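Local coordinates for protein aromatic-amino-acid:2-oxoglutarate transaminase (PDB 6HND) that probably transfers amino groups between aromatic amino acids or 2-aminoadipate and 2-oxo acids, with pyridoxal 5'-phosphate as cofactor, at residues I210-D215 with N252-T257; F438-I443 with S486-L491. One frame throughout, in Å; residues are numbered along the deposited sequence.

Contact 1 (I210-D215 with N252-T257); sequences INFDND and NPTGFT. With K (potassium ion), chain G; PLP (pyridoxal-5'-phosphate), chain E.
Phe256 pushes the far end of its ring into the bend of residues 210-215, where it buries more surface than any other residue of the pair. Its CE2 lies 3.2 Å from Asn211 O and its CE1 3.5 Å from Asp213 O, so two backbone carbonyls meet C-H groups of the ring. Ile210 CG2 packs 3.9 Å from Phe256 CE2, and the same methyl covers one face of the Phe212 ring toward its rim. Thr254, next in buried surface, has its OG1 set between backbone N and carbonyl carbon (chi1 64°) and bonded to Gln251; this turns CG2 to the other loop, where the methyl meets Ile210 CD1 tip to tip at 3.8 Å and Phe212 CE2 at 3.8 Å. The bend itself is an Asx turn: Asp213 N donates to Asn211 OD1 (3.2 Å). Just beyond, Asp213 OD2 and Asp215 OD1 bind a potassium ion, the latter at 2.4 Å. At the start of the other loop, Asn252, joined to Pro253 by a cis peptide, donates from ND2 to O3 of the pyridoxal phosphate (3.2 Å). Between these polar sites the loops meet through methyls, rings and backbone carbonyl oxygens, which implies an interface held by shape and dispersion.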
# COMPACT_ATOMS: atom_id res chain seq x y z
N ILE B 210 -16.94 27.70 -4.10
CA ILE B 210 -18.12 27.01 -3.53
C ILE B 210 -19.14 28.07 -3.17
O ILE B 210 -18.76 29.10 -2.59
CB ILE B 210 -17.71 26.17 -2.32
CG1 ILE B 210 -17.06 24.86 -2.79
CG2 ILE B 210 -18.91 25.93 -1.42
CD1 ILE B 210 -16.37 24.13 -1.68
N ASN B 211 -20.39 27.84 -3.55
CA ASN B 211 -21.54 28.68 -3.15
C ASN B 211 -21.95 28.20 -1.74
O ASN B 211 -22.19 27.00 -1.58
CB ASN B 211 -22.60 28.59 -4.24
CG ASN B 211 -23.96 29.10 -3.80
OD1 ASN B 211 -24.04 29.99 -2.97
ND2 ASN B 211 -25.03 28.53 -4.36
N PHE B 212 -22.09 29.12 -0.77
CA PHE B 212 -22.39 28.83 0.66
C PHE B 212 -23.84 29.13 1.03
O PHE B 212 -24.16 29.01 2.23
CB PHE B 212 -21.40 29.59 1.54
CG PHE B 212 -20.07 28.89 1.66
CD1 PHE B 212 -19.05 29.13 0.75
CD2 PHE B 212 -19.86 27.95 2.65
CE1 PHE B 212 -17.83 28.48 0.87
CE2 PHE B 212 -18.66 27.27 2.74
CZ PHE B 212 -17.64 27.54 1.85
N ASP B 213 -24.73 29.41 0.06
CA ASP B 213 -26.21 29.45 0.30
C ASP B 213 -26.70 28.11 0.87
O ASP B 213 -26.11 27.03 0.56
CB ASP B 213 -26.98 29.73 -0.99
CG ASP B 213 -26.76 31.10 -1.62
OD1 ASP B 213 -26.14 31.98 -0.96
OD2 ASP B 213 -27.22 31.28 -2.80
N ASN B 214 -27.80 28.13 1.62
CA ASN B 214 -28.34 26.91 2.27
C ASN B 214 -28.79 25.87 1.24
O ASN B 214 -28.80 24.68 1.59
CB ASN B 214 -29.49 27.23 3.22
CG ASN B 214 -28.98 28.01 4.40
OD1 ASN B 214 -29.24 29.21 4.52
ND2 ASN B 214 -28.21 27.36 5.25
N ASP B 215 -29.16 26.29 0.02
CA ASP B 215 -29.68 25.43 -1.07
C ASP B 215 -28.55 25.14 -2.07
O ASP B 215 -28.86 24.71 -3.20
CB ASP B 215 -30.91 26.06 -1.74
CG ASP B 215 -30.66 27.34 -2.53
OD1 ASP B 215 -29.54 27.93 -2.43
OD2 ASP B 215 -31.58 27.77 -3.26
N ASN B 252 -16.36 17.31 1.34
CA ASN B 252 -15.44 17.56 2.47
C ASN B 252 -14.64 18.83 2.18
O ASN B 252 -13.82 18.82 1.28
CB ASN B 252 -14.55 16.36 2.72
CG ASN B 252 -13.62 16.57 3.88
OD1 ASN B 252 -13.67 17.64 4.48
ND2 ASN B 252 -12.79 15.58 4.19
N PRO B 253 -14.79 19.95 2.93
CA PRO B 253 -15.52 19.98 4.20
C PRO B 253 -17.00 20.36 4.25
O PRO B 253 -17.58 20.13 5.25
CB PRO B 253 -14.78 21.12 4.93
CG PRO B 253 -14.49 22.11 3.82
CD PRO B 253 -14.15 21.24 2.63
N THR B 254 -17.56 20.97 3.21
CA THR B 254 -18.75 21.85 3.31
C THR B 254 -20.04 21.07 3.59
O THR B 254 -20.98 21.70 4.02
CB THR B 254 -18.92 22.77 2.10
OG1 THR B 254 -19.16 21.99 0.93
CG2 THR B 254 -17.71 23.66 1.89
N GLY B 255 -20.08 19.77 3.29
CA GLY B 255 -21.26 18.90 3.47
C GLY B 255 -22.26 18.99 2.33
O GLY B 255 -23.25 18.27 2.39
N PHE B 256 -22.02 19.82 1.29
CA PHE B 256 -22.96 20.00 0.15
C PHE B 256 -23.02 18.75 -0.73
O PHE B 256 -22.08 17.93 -0.74
CB PHE B 256 -22.60 21.23 -0.70
CG PHE B 256 -22.79 22.56 -0.01
CD1 PHE B 256 -24.01 22.92 0.52
CD2 PHE B 256 -21.74 23.47 0.08
CE1 PHE B 256 -24.18 24.14 1.15
CE2 PHE B 256 -21.92 24.70 0.70
CZ PHE B 256 -23.14 25.03 1.24
N THR B 257 -24.14 18.58 -1.41
CA THR B 257 -24.44 17.44 -2.31
C THR B 257 -25.00 17.98 -3.62
O THR B 257 -26.02 18.72 -3.57
CB THR B 257 -25.41 16.44 -1.69
OG1 THR B 257 -24.79 15.92 -0.53
CG2 THR B 257 -25.77 15.32 -2.63
K K G . -29.24 29.81 -3.94
N1 PLP E . -11.62 11.82 0.59
C2 PLP E . -12.49 12.35 1.43
C2A PLP E . -13.41 13.40 0.88
C3 PLP E . -12.57 11.91 2.78
O3 PLP E . -13.49 12.48 3.61
C4 PLP E . -11.69 10.90 3.23
C4A PLP E . -11.83 10.37 4.61
C5 PLP E . -10.78 10.35 2.30
C6 PLP E . -10.78 10.86 1.03
C5A PLP E . -9.72 9.35 2.68
O4P PLP E . -10.20 7.99 2.88
P PLP E . -9.13 6.80 3.17
O1P PLP E . -7.88 7.11 2.35
O2P PLP E . -9.94 5.57 2.75
O3P PLP E . -8.84 6.84 4.64

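Contact 2 (F438-I443 with S486-L491); sequences FVTFKI and SNFFRL
Four backbone hydrogen bonds join Val439 to Leu491 and Phe441 to Phe489, two for each antiparallel hydrogen-bonded pair; the one from Phe441 N to Phe489 O measures 2.9 Å. Asn487, centre of an inverse gamma turn, extends the ladder past the strand end. Its O accepts from Ile443 N in a nearly straight bond (3.0 Å, 173°), while its ND2 returns a bond to Ile443 O from above the carbonyl plane. At the other end the guanidinium of Arg490 lies flat on the Phe438 ring, planes 9° apart, in an off-centre cation-pi stack with CZ 3.4 Å from Phe438 CE1. A bend at chi3 (76°) brings it there, and Arg490 CD sits over the same ring face. The two terminal nitrogens of Arg490 are held in turn, NH1 by Asn252 OD1 and NH2 by Ser42 O of the second subunit. On the Arg490 side of the sheet, Thr440 CG2 packs 3.8 Å from Phe488 CD2. The other side is apolar: Leu491 CD1 presses on Phe441 CB at 3.5 Å, Phe441 and Phe489 meet edge to edge, and Ile443 CG1 lies 3.9 Å from Phe489 CE2. Helices 392-418, 451-465 and 499-518 cover this side. Such a central strand pair, in a small antiparallel sheet backed by helices, is typical of the C-terminal domain of fold-type I aminotransferases; here its Phe438-Arg490 end reaches the cofactor pocket, where Phe438 touches the pyridoxal phosphate.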
# COMPACT_ATOMS: atom_id res chain seq x y z
N PHE B 438 -20.01 15.42 8.04
CA PHE B 438 -19.48 16.80 8.23
C PHE B 438 -20.61 17.85 8.21
O PHE B 438 -21.58 17.73 7.45
CB PHE B 438 -18.40 17.13 7.20
CG PHE B 438 -17.18 16.24 7.27
CD1 PHE B 438 -16.50 16.05 8.47
CD2 PHE B 438 -16.69 15.61 6.14
CE1 PHE B 438 -15.40 15.21 8.53
CE2 PHE B 438 -15.60 14.76 6.20
CZ PHE B 438 -14.97 14.56 7.40
N VAL B 439 -20.47 18.86 9.08
CA VAL B 439 -21.33 20.08 9.16
C VAL B 439 -20.48 21.32 8.94
O VAL B 439 -19.49 21.49 9.68
CB VAL B 439 -22.05 20.17 10.51
CG1 VAL B 439 -22.89 21.43 10.57
CG2 VAL B 439 -22.91 18.95 10.78
N THR B 440 -20.86 22.17 7.99
CA THR B 440 -20.36 23.57 7.91
C THR B 440 -21.03 24.41 9.01
O THR B 440 -22.30 24.56 9.02
CB THR B 440 -20.54 24.22 6.54
OG1 THR B 440 -19.79 23.47 5.59
CG2 THR B 440 -20.05 25.65 6.51
N PHE B 441 -20.20 24.97 9.88
CA PHE B 441 -20.60 25.84 11.01
C PHE B 441 -20.07 27.23 10.70
O PHE B 441 -18.84 27.45 10.84
CB PHE B 441 -20.05 25.27 12.32
CG PHE B 441 -20.48 25.99 13.57
CD1 PHE B 441 -21.75 25.83 14.07
CD2 PHE B 441 -19.58 26.76 14.29
CE1 PHE B 441 -22.13 26.46 15.25
CE2 PHE B 441 -19.96 27.40 15.45
CZ PHE B 441 -21.23 27.22 15.95
N LYS B 442 -20.97 28.10 10.27
CA LYS B 442 -20.67 29.48 9.83
C LYS B 442 -20.58 30.40 11.04
O LYS B 442 -21.35 30.25 12.00
CB LYS B 442 -21.73 29.92 8.83
CG LYS B 442 -21.65 29.21 7.48
CD LYS B 442 -22.38 29.90 6.36
CE LYS B 442 -23.81 29.42 6.23
NZ LYS B 442 -24.35 29.70 4.89
N ILE B 443 -19.61 31.31 10.98
CA ILE B 443 -19.39 32.40 11.96
C ILE B 443 -19.71 33.70 11.24
O ILE B 443 -18.94 34.05 10.30
CB ILE B 443 -17.93 32.37 12.45
CG1 ILE B 443 -17.48 30.97 12.88
CG2 ILE B 443 -17.74 33.42 13.53
CD1 ILE B 443 -18.37 30.29 13.90
N SER B 486 -13.84 31.80 4.34
CA SER B 486 -13.11 30.93 5.30
C SER B 486 -13.71 31.07 6.69
O SER B 486 -13.18 30.43 7.62
CB SER B 486 -11.65 31.26 5.33
OG SER B 486 -11.04 30.83 4.13
N ASN B 487 -14.80 31.84 6.82
CA ASN B 487 -15.47 32.12 8.12
C ASN B 487 -16.32 30.93 8.57
O ASN B 487 -17.51 31.09 8.84
CB ASN B 487 -16.29 33.42 8.07
CG ASN B 487 -17.36 33.40 6.99
OD1 ASN B 487 -17.13 32.88 5.89
ND2 ASN B 487 -18.53 33.92 7.33
N PHE B 488 -15.73 29.74 8.69
CA PHE B 488 -16.50 28.56 9.16
C PHE B 488 -15.56 27.56 9.81
O PHE B 488 -14.39 27.54 9.47
CB PHE B 488 -17.32 27.91 8.04
CG PHE B 488 -16.53 27.22 6.95
CD1 PHE B 488 -16.12 27.91 5.83
CD2 PHE B 488 -16.28 25.86 7.01
CE1 PHE B 488 -15.46 27.26 4.79
CE2 PHE B 488 -15.57 25.22 6.01
CZ PHE B 488 -15.15 25.92 4.90
N PHE B 489 -16.12 26.74 10.68
CA PHE B 489 -15.49 25.50 11.18
C PHE B 489 -16.22 24.30 10.60
O PHE B 489 -17.45 24.36 10.45
CB PHE B 489 -15.52 25.47 12.71
CG PHE B 489 -14.80 26.62 13.35
CD1 PHE B 489 -13.42 26.69 13.35
CD2 PHE B 489 -15.52 27.62 14.00
CE1 PHE B 489 -12.76 27.75 13.95
CE2 PHE B 489 -14.86 28.70 14.58
CZ PHE B 489 -13.49 28.77 14.55
N ARG B 490 -15.47 23.26 10.25
CA ARG B 490 -16.04 21.94 9.88
C ARG B 490 -16.22 21.18 11.18
O ARG B 490 -15.24 21.08 11.95
CB ARG B 490 -15.13 21.14 8.95
CG ARG B 490 -15.75 19.84 8.45
CD ARG B 490 -14.72 18.95 7.78
NE ARG B 490 -13.90 18.30 8.78
CZ ARG B 490 -12.91 17.48 8.53
NH1 ARG B 490 -12.60 17.17 7.28
NH2 ARG B 490 -12.21 16.96 9.52
N LEU B 491 -17.40 20.58 11.34
CA LEU B 491 -17.74 19.76 12.53
C LEU B 491 -17.93 18.33 12.05
O LEU B 491 -18.54 18.17 10.98
CB LEU B 491 -19.03 20.28 13.16
CG LEU B 491 -19.09 21.79 13.38
CD1 LEU B 491 -20.46 22.17 13.92
CD2 LEU B 491 -17.99 22.24 14.33

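Overall arrangement
Contact 1 joins two loops that follow strands 204-208 and 243-246 of the large mixed sheet, whereas contact 2 pairs the central strands of the small antiparallel sheet. The first is partly buried and reaches the surface at the potassium ion; the second is largely buried, with Lys442 and Asn487 partly exposed. Side-chain packing dominates contact 1, while a regular backbone ladder defines contact 2. They meet along the Thr440-Arg490 side of the strands: Thr440 OG1 lies 2.6 Å from Thr254 O, a probable hydrogen bond, Lys442 NZ bonds to Phe212 O, and the Phe488 and Phe212 rings touch. Asn252 of contact 1 and Phe438 of contact 2 both reach the pyridoxal phosphate, and Arg490 NH1 bonds Asn252 OD1.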